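Side-chain contacts in replicative DNA helicase (Nostoc punctiforme, PDB 4O1R), which probably excises itself from a precursor and joins the flanking segments by protein splicing, as the intein of a DnaB-type replicative helicase: residues G83-D88 against P92-A97; L59-T64 against K69-G74; A32-N37 against L43-V48. All coordinates share one frame; numbering follows the deposited sequence. Where two conformers were deposited one is given.

Overall arrangement
All three contacts lie within the intein splicing domain, an all-beta fold. Contacts 2 and 3 are partly buried antiparallel hairpins of the same large curled sheet, on opposite sides of the chain's centre, about 21 Å apart between centres; each is tied by four backbone hydrogen bonds and has mostly apolar, largely buried side chains on one face. Contact 1 is a surface contact, made by one lysine–glutamate pair and a water, with no backbone bond between its segments. It adjoins contact 2 directly: L87 packs on F60, and D88 N probably bonds to G74 O. Contact 3 touches neither of the others and differs in its polar chemistry, an asparagine–glutamate bond closing its turn end.

Contact 1: residues G83-D88 against P92-A97; sequences GWKRLD and PKEHLA. Unlike the reference sequence in segment 92-97: A97 (reference Cys). With NA (sodium ion), chain B.
K85 and E94 meet through a salt bridge at the surface of the intein splicing domain, where the edge strand 83-86 of a four-stranded antiparallel sheet faces the loop leading into strand 95-99. The two side chains cross at about a right angle: the lysine arrives with its tip, and K85 NZ stands 2.7 Å from E94 OE2, on the syn lone pair of that oxygen. Both chains are extended beyond CG. E94 has its CG anti to the backbone N (chi1 -166°), which carries the carboxylate across to the lysine. The same oxygen also lies 3.5 Å from K85 CE, evidence that the end of the lysine passes close by it. Water 1 joins the pair a second time, accepting from K85 NZ at 2.9 Å and donating to E94 OE1 at 2.6 Å. Since E94 OE1 also accepts from T91 N, both carboxylate oxygens are held and the group has little freedom to turn.

Within 83-88, R86 grips D88 side-on: NE bonds to OD1 and NH2 to OD2, both oxygens lying within a few degrees of the guanidinium plane. On the other segment the chain meets a sodium ion, which T91 OG1 also binds; two waters share its shell, and P92 O reaches the metal at 2.3 Å.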
# COMPACT_ATOMS: atom_id res chain seq x y z
N GLY A 83 5.84 3.18 -14.21
CA GLY A 83 6.11 4.10 -13.10
C GLY A 83 4.98 4.19 -12.10
O GLY A 83 3.91 3.59 -12.24
N TRP A 84 5.23 4.96 -11.05
CA TRP A 84 4.21 5.17 -10.02
C TRP A 84 3.09 6.06 -10.56
O TRP A 84 3.35 7.05 -11.25
CB TRP A 84 4.84 5.84 -8.79
CG TRP A 84 5.84 4.98 -8.10
CD1 TRP A 84 7.20 4.99 -8.29
CD2 TRP A 84 5.58 3.95 -7.14
NE1 TRP A 84 7.80 4.04 -7.49
CE2 TRP A 84 6.83 3.40 -6.77
CE3 TRP A 84 4.41 3.47 -6.53
CZ2 TRP A 84 6.95 2.37 -5.82
CZ3 TRP A 84 4.53 2.44 -5.58
CH2 TRP A 84 5.79 1.91 -5.25
N LYS A 85 1.85 5.68 -10.26
CA LYS A 85 0.67 6.43 -10.72
C LYS A 85 -0.35 6.55 -9.59
O LYS A 85 -0.55 5.60 -8.81
CB LYS A 85 -0.02 5.71 -11.89
CG LYS A 85 0.82 5.60 -13.15
CD LYS A 85 -0.07 5.33 -14.34
CE LYS A 85 0.74 5.23 -15.60
NZ LYS A 85 -0.15 4.81 -16.71
N ARG A 86 -0.98 7.71 -9.52
CA ARG A 86 -2.12 7.91 -8.62
C ARG A 86 -3.24 6.93 -8.94
O ARG A 86 -3.49 6.61 -10.12
CB ARG A 86 -2.68 9.31 -8.81
CG ARG A 86 -1.74 10.44 -8.42
CD ARG A 86 -2.25 11.77 -8.95
NE ARG A 86 -3.60 12.06 -8.45
CZ ARG A 86 -3.90 13.03 -7.59
NH1 ARG A 86 -2.95 13.81 -7.08
NH2 ARG A 86 -5.17 13.19 -7.22
N LEU A 87 -3.93 6.47 -7.91
CA LEU A 87 -5.10 5.63 -8.09
C LEU A 87 -6.08 6.26 -9.10
O LEU A 87 -6.62 5.56 -9.98
CB LEU A 87 -5.79 5.35 -6.74
CG LEU A 87 -7.08 4.51 -6.81
CD1 LEU A 87 -7.27 3.72 -5.52
CD2 LEU A 87 -8.31 5.39 -7.09
N ASP A 88 -6.28 7.57 -9.00
CA ASP A 88 -7.24 8.23 -9.88
C ASP A 88 -6.70 8.51 -11.28
O ASP A 88 -7.38 9.16 -12.08
CB ASP A 88 -7.86 9.46 -9.20
CG ASP A 88 -6.87 10.56 -8.90
OD1 ASP A 88 -5.77 10.59 -9.48
OD2 ASP A 88 -7.20 11.42 -8.05
N PRO A 92 -8.83 0.64 -16.30
CA PRO A 92 -9.20 -0.78 -16.27
C PRO A 92 -8.13 -1.60 -16.99
O PRO A 92 -7.60 -1.15 -18.01
CB PRO A 92 -10.52 -0.82 -17.03
CG PRO A 92 -11.09 0.58 -16.84
CD PRO A 92 -9.88 1.47 -16.93
N LYS A 93 -7.81 -2.78 -16.44
CA LYS A 93 -6.82 -3.71 -17.02
C LYS A 93 -5.37 -3.29 -16.85
O LYS A 93 -4.48 -4.03 -17.20
CB LYS A 93 -7.11 -4.04 -18.49
CG LYS A 93 -8.50 -4.64 -18.67
CD LYS A 93 -8.75 -5.09 -20.08
CE LYS A 93 -8.83 -3.91 -20.97
NZ LYS A 93 -9.07 -4.30 -22.37
N GLU A 94 -5.14 -2.10 -16.29
CA GLU A 94 -3.76 -1.71 -16.00
C GLU A 94 -3.18 -2.63 -14.92
O GLU A 94 -3.91 -3.09 -14.04
CB GLU A 94 -3.73 -0.24 -15.58
CG GLU A 94 -2.34 0.36 -15.58
CD GLU A 94 -2.36 1.85 -15.79
OE1 GLU A 94 -3.45 2.45 -15.87
OE2 GLU A 94 -1.26 2.43 -15.91
N HIS A 95 -1.88 -2.90 -14.99
CA HIS A 95 -1.26 -3.82 -14.04
C HIS A 95 -0.48 -3.09 -12.95
O HIS A 95 0.12 -2.03 -13.20
CB HIS A 95 -0.32 -4.78 -14.78
CG HIS A 95 -1.02 -5.78 -15.65
ND1 HIS A 95 -1.78 -5.45 -16.76
CD2 HIS A 95 -1.03 -7.13 -15.59
CE1 HIS A 95 -2.23 -6.55 -17.32
NE2 HIS A 95 -1.79 -7.59 -16.64
N LEU A 96 -0.48 -3.67 -11.75
CA LEU A 96 0.22 -3.12 -10.59
C LEU A 96 1.17 -4.15 -10.01
O LEU A 96 0.91 -5.36 -10.08
CB LEU A 96 -0.76 -2.74 -9.48
CG LEU A 96 -1.87 -1.76 -9.80
CD1 LEU A 96 -2.66 -1.55 -8.51
CD2 LEU A 96 -1.25 -0.47 -10.30
N ALA A 97 2.25 -3.66 -9.39
CA ALA A 97 3.21 -4.54 -8.72
C ALA A 97 2.68 -5.00 -7.38
O ALA A 97 2.27 -4.18 -6.54
CB ALA A 97 4.52 -3.81 -8.52
NA NA B . -6.28 0.18 -19.36
O HOH W 1 -3.02 4.96 -16.51
O HOH W 2 -3.89 -0.07 -19.25
O HOH W 3 -6.30 -1.26 -21.25

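Contact 2: residues L59-T64 against K69-G74; sequences LFTLTT and KIRATG
L59 and R71 cross at about a right angle beside the antiparallel pairing of strands 57-64 and 69-72, whose short segments run at 162° to each other. Four backbone hydrogen bonds define the register, two between F60 and A72 and two between L62 and I70; the bond from L62 N to I70 O is 2.8 Å long and nearly straight.

The R71 side chain starts at CB, 4.0 Å from F60 O, on the face it shares with T61, T63 and K69. CG comes next and lies 3.3 Å from T61 OG1. CD follows past the same hydroxyl, and a bend at chi3 (71°) turns the chain so that R71 NE comes within 3.5 Å of T61 OG1, which lies at the edge of the guanidinium, near its plane. That hydroxyl has its hydrogen-bond partner in S117. At the tip, CZ lies under L59 CD1, which sits over one guanidinium face, 3.8 Å from R71 NH2 and offset toward the rim. NH1 forms a salt bridge with E120 and NH2 bonds to S117 O, so polar partners and a methyl together fix the plane of the group.

The other branch, L59 CD2, presses on the backbone at A72 C, 3.5 Å away. With an alanine at L59, the guanidinium face would probably lose its methyl cover and a gap would open beside the A72 backbone. On the face of T61 and R71, K69 CG packs against T61 CG2 at 3.6 Å.

L62, I70 and A72 project from the other face. There I70 touches I138 and V140 of strand 138-141, and A72 rests on L5 of strand 5-6, while strand 106-126 pairs with the far edge of strand 57-64.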
# COMPACT_ATOMS: atom_id res chain seq x y z
N LEU A 59 -12.46 7.59 -0.33
CA LEU A 59 -11.76 6.35 -0.60
C LEU A 59 -12.28 5.68 -1.85
O LEU A 59 -13.49 5.75 -2.14
CB LEU A 59 -11.93 5.37 0.57
CG LEU A 59 -11.10 5.67 1.81
CD1 LEU A 59 -11.53 4.80 2.97
CD2 LEU A 59 -9.61 5.51 1.53
N PHE A 60 -11.37 4.99 -2.53
CA PHE A 60 -11.71 4.14 -3.67
C PHE A 60 -11.25 2.72 -3.37
O PHE A 60 -10.14 2.54 -2.87
CB PHE A 60 -11.01 4.64 -4.94
CG PHE A 60 -11.50 5.99 -5.39
CD1 PHE A 60 -11.03 7.15 -4.78
CD2 PHE A 60 -12.45 6.10 -6.40
CE1 PHE A 60 -11.50 8.41 -5.16
CE2 PHE A 60 -12.93 7.35 -6.79
CZ PHE A 60 -12.45 8.50 -6.17
N THR A 61 -12.09 1.75 -3.68
CA THR A 61 -11.73 0.33 -3.56
C THR A 61 -11.17 -0.15 -4.88
O THR A 61 -11.83 -0.07 -5.93
CB THR A 61 -12.94 -0.51 -3.18
OG1 THR A 61 -13.51 0.03 -1.99
CG2 THR A 61 -12.55 -1.96 -2.92
N LEU A 62 -9.93 -0.63 -4.83
CA LEU A 62 -9.26 -1.18 -6.00
C LEU A 62 -9.13 -2.68 -5.81
O LEU A 62 -8.70 -3.12 -4.75
CB LEU A 62 -7.90 -0.51 -6.15
CG LEU A 62 -7.02 -0.95 -7.33
CD1 LEU A 62 -6.13 0.19 -7.76
CD2 LEU A 62 -6.20 -2.18 -6.96
N THR A 63 -9.53 -3.45 -6.82
CA THR A 63 -9.47 -4.91 -6.76
C THR A 63 -8.66 -5.44 -7.93
O THR A 63 -8.80 -4.94 -9.05
CB THR A 63 -10.89 -5.52 -6.78
OG1 THR A 63 -11.67 -4.91 -5.75
CG2 THR A 63 -10.87 -7.03 -6.56
N THR A 64 -7.83 -6.44 -7.67
CA THR A 64 -7.02 -7.05 -8.73
C THR A 64 -7.58 -8.41 -9.14
O THR A 64 -8.43 -8.99 -8.44
CB THR A 64 -5.53 -7.21 -8.31
OG1 THR A 64 -5.42 -8.28 -7.36
CG2 THR A 64 -4.97 -5.91 -7.70
N LYS A 69 -7.30 -6.57 -2.67
CA LYS A 69 -8.22 -5.44 -2.58
C LYS A 69 -7.67 -4.45 -1.57
O LYS A 69 -7.15 -4.86 -0.52
CB LYS A 69 -9.58 -5.94 -2.06
CG LYS A 69 -10.71 -4.93 -2.16
CD LYS A 69 -11.97 -5.48 -1.51
CE LYS A 69 -12.63 -6.56 -2.34
NZ LYS A 69 -13.94 -6.96 -1.74
N ILE A 70 -7.80 -3.17 -1.88
CA ILE A 70 -7.36 -2.13 -0.96
C ILE A 70 -8.25 -0.91 -1.14
O ILE A 70 -8.79 -0.70 -2.22
CB ILE A 70 -5.86 -1.79 -1.17
CG1 ILE A 70 -5.27 -0.97 -0.02
CG2 ILE A 70 -5.64 -1.13 -2.55
CD1 ILE A 70 -3.75 -0.84 -0.11
N ARG A 71 -8.38 -0.13 -0.08
CA ARG A 71 -9.14 1.12 -0.12
C ARG A 71 -8.20 2.27 0.15
O ARG A 71 -7.60 2.35 1.23
CB ARG A 71 -10.32 1.10 0.86
CG ARG A 71 -11.33 0.04 0.43
CD ARG A 71 -12.45 -0.16 1.40
NE ARG A 71 -13.35 0.98 1.41
CZ ARG A 71 -13.73 1.63 2.50
NH1 ARG A 71 -13.30 1.23 3.69
NH2 ARG A 71 -14.56 2.66 2.40
N ALA A 72 -8.05 3.15 -0.85
CA ALA A 72 -7.06 4.21 -0.81
C ALA A 72 -7.62 5.51 -1.34
O ALA A 72 -8.59 5.53 -2.09
CB ALA A 72 -5.81 3.80 -1.63
N THR A 73 -6.98 6.61 -0.96
CA THR A 73 -7.37 7.90 -1.52
C THR A 73 -6.99 7.98 -3.01
O THR A 73 -6.13 7.23 -3.49
CB THR A 73 -6.73 9.05 -0.76
OG1 THR A 73 -5.31 8.92 -0.81
CG2 THR A 73 -7.18 9.08 0.70
N GLY A 74 -7.63 8.89 -3.73
CA GLY A 74 -7.43 9.02 -5.16
C GLY A 74 -6.00 9.37 -5.52
O GLY A 74 -5.53 9.02 -6.61

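Contact 3: residues A32-N37 against L43-V48; sequences AVWALN and LEKAIV
N37 and E44 make the one side-chain hydrogen bond between the strands, from N37 ND2 to E44 OE2 at 2.7 Å. E44 OE2 lies close to the plane of the N37 amide, while ND2 stands above the carboxylate, 48° out of its plane, and the two flat groups are almost perpendicular. With N37 CG anti to the backbone N (chi1 -180°), the amide reaches across to the glutamate, while N37 OD1 accepts from A39 N in the turn.

Backbone bonds come in two reciprocal pairs, V33 with A46 and A35 with E44; A46 N to V33 O measures 2.8 Å.

Apolar contacts divide between the faces. On one, A35 CB meets A46 CB at 3.6 Å. On the other, W34 and K45 lie side by side, with W34 CZ3 3.8 Å from K45 CG; the indole also approaches L43 CB, and A32 CB touches I47 CD1. Toward the end of segment 43-48, V33 CG2 meets V48 CG2 at 3.7 Å, the valines crossing at about a right angle.

The short strand segments diverge from antiparallel, at 132°, as expected of a strongly twisted beta hairpin, here one formed by strands 31-37 and 42-55 within the curled sheet of the intein splicing domain.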
# COMPACT_ATOMS: atom_id res chain seq x y z
N ALA A 32 9.63 -2.51 11.74
CA ALA A 32 9.81 -2.90 10.34
C ALA A 32 8.58 -3.52 9.70
O ALA A 32 7.86 -4.33 10.32
CB ALA A 32 10.99 -3.83 10.19
N VAL A 33 8.34 -3.12 8.46
CA VAL A 33 7.33 -3.69 7.58
C VAL A 33 8.02 -4.12 6.28
O VAL A 33 9.23 -3.95 6.14
CB VAL A 33 6.16 -2.69 7.32
CG1 VAL A 33 5.54 -2.25 8.65
CG2 VAL A 33 6.65 -1.47 6.54
N TRP A 34 7.26 -4.69 5.34
CA TRP A 34 7.82 -5.02 4.04
C TRP A 34 7.67 -3.87 3.06
O TRP A 34 6.65 -3.17 3.07
CB TRP A 34 7.19 -6.29 3.46
CG TRP A 34 7.58 -7.49 4.22
CD1 TRP A 34 6.82 -8.18 5.12
CD2 TRP A 34 8.86 -8.13 4.21
NE1 TRP A 34 7.54 -9.22 5.65
CE2 TRP A 34 8.80 -9.21 5.11
CE3 TRP A 34 10.06 -7.90 3.51
CZ2 TRP A 34 9.88 -10.06 5.34
CZ3 TRP A 34 11.14 -8.75 3.74
CH2 TRP A 34 11.04 -9.82 4.64
N ALA A 35 8.68 -3.68 2.22
CA ALA A 35 8.67 -2.64 1.20
C ALA A 35 9.44 -3.11 -0.02
O ALA A 35 10.24 -4.04 0.04
CB ALA A 35 9.29 -1.36 1.73
N LEU A 36 9.20 -2.44 -1.14
CA LEU A 36 9.88 -2.79 -2.36
C LEU A 36 11.17 -1.98 -2.53
O LEU A 36 11.16 -0.76 -2.42
CB LEU A 36 8.95 -2.51 -3.55
CG LEU A 36 9.55 -2.77 -4.94
CD1 LEU A 36 9.76 -4.24 -5.21
CD2 LEU A 36 8.63 -2.16 -5.98
N ASN A 37 12.27 -2.68 -2.76
CA ASN A 37 13.48 -2.03 -3.27
C ASN A 37 13.36 -1.99 -4.80
O ASN A 37 13.44 -3.02 -5.45
CB ASN A 37 14.74 -2.78 -2.82
CG ASN A 37 16.01 -2.15 -3.33
OD1 ASN A 37 16.01 -1.43 -4.33
ND2 ASN A 37 17.11 -2.40 -2.63
N LEU A 43 11.43 -7.47 -2.40
CA LEU A 43 10.94 -7.01 -1.10
C LEU A 43 12.06 -7.00 -0.06
O LEU A 43 12.92 -7.90 -0.04
CB LEU A 43 9.79 -7.87 -0.60
CG LEU A 43 8.43 -7.87 -1.31
CD1 LEU A 43 7.46 -8.62 -0.41
CD2 LEU A 43 7.92 -6.45 -1.56
N GLU A 44 12.05 -5.98 0.79
CA GLU A 44 13.03 -5.81 1.87
C GLU A 44 12.33 -5.32 3.12
O GLU A 44 11.27 -4.70 3.05
CB GLU A 44 14.09 -4.77 1.49
CG GLU A 44 15.08 -5.17 0.42
CD GLU A 44 16.12 -4.10 0.17
OE1 GLU A 44 16.10 -3.05 0.85
OE2 GLU A 44 16.96 -4.30 -0.72
N LYS A 45 12.94 -5.60 4.26
CA LYS A 45 12.49 -5.04 5.54
C LYS A 45 12.77 -3.54 5.55
O LYS A 45 13.85 -3.10 5.16
CB LYS A 45 13.23 -5.73 6.70
CG LYS A 45 13.16 -7.24 6.64
CD LYS A 45 14.01 -7.90 7.71
CE LYS A 45 13.98 -9.42 7.56
NZ LYS A 45 14.68 -10.09 8.70
N ALA A 46 11.79 -2.77 6.02
CA ALA A 46 11.86 -1.31 6.00
C ALA A 46 11.31 -0.71 7.28
O ALA A 46 10.20 -1.04 7.71
CB ALA A 46 11.11 -0.77 4.80
N ILE A 47 12.06 0.21 7.87
CA ILE A 47 11.65 0.87 9.12
C ILE A 47 10.61 1.97 8.89
O ILE A 47 10.74 2.81 7.99
CB ILE A 47 12.87 1.42 9.90
CG1 ILE A 47 13.79 0.27 10.33
CG2 ILE A 47 12.43 2.28 11.11
CD1 ILE A 47 13.18 -0.71 11.31
N VAL A 48 9.58 1.95 9.72
CA VAL A 48 8.55 2.98 9.74
C VAL A 48 8.88 3.99 10.82
O VAL A 48 9.07 3.62 11.98
CB VAL A 48 7.17 2.34 10.02
CG1 VAL A 48 6.09 3.41 10.20
CG2 VAL A 48 6.79 1.37 8.91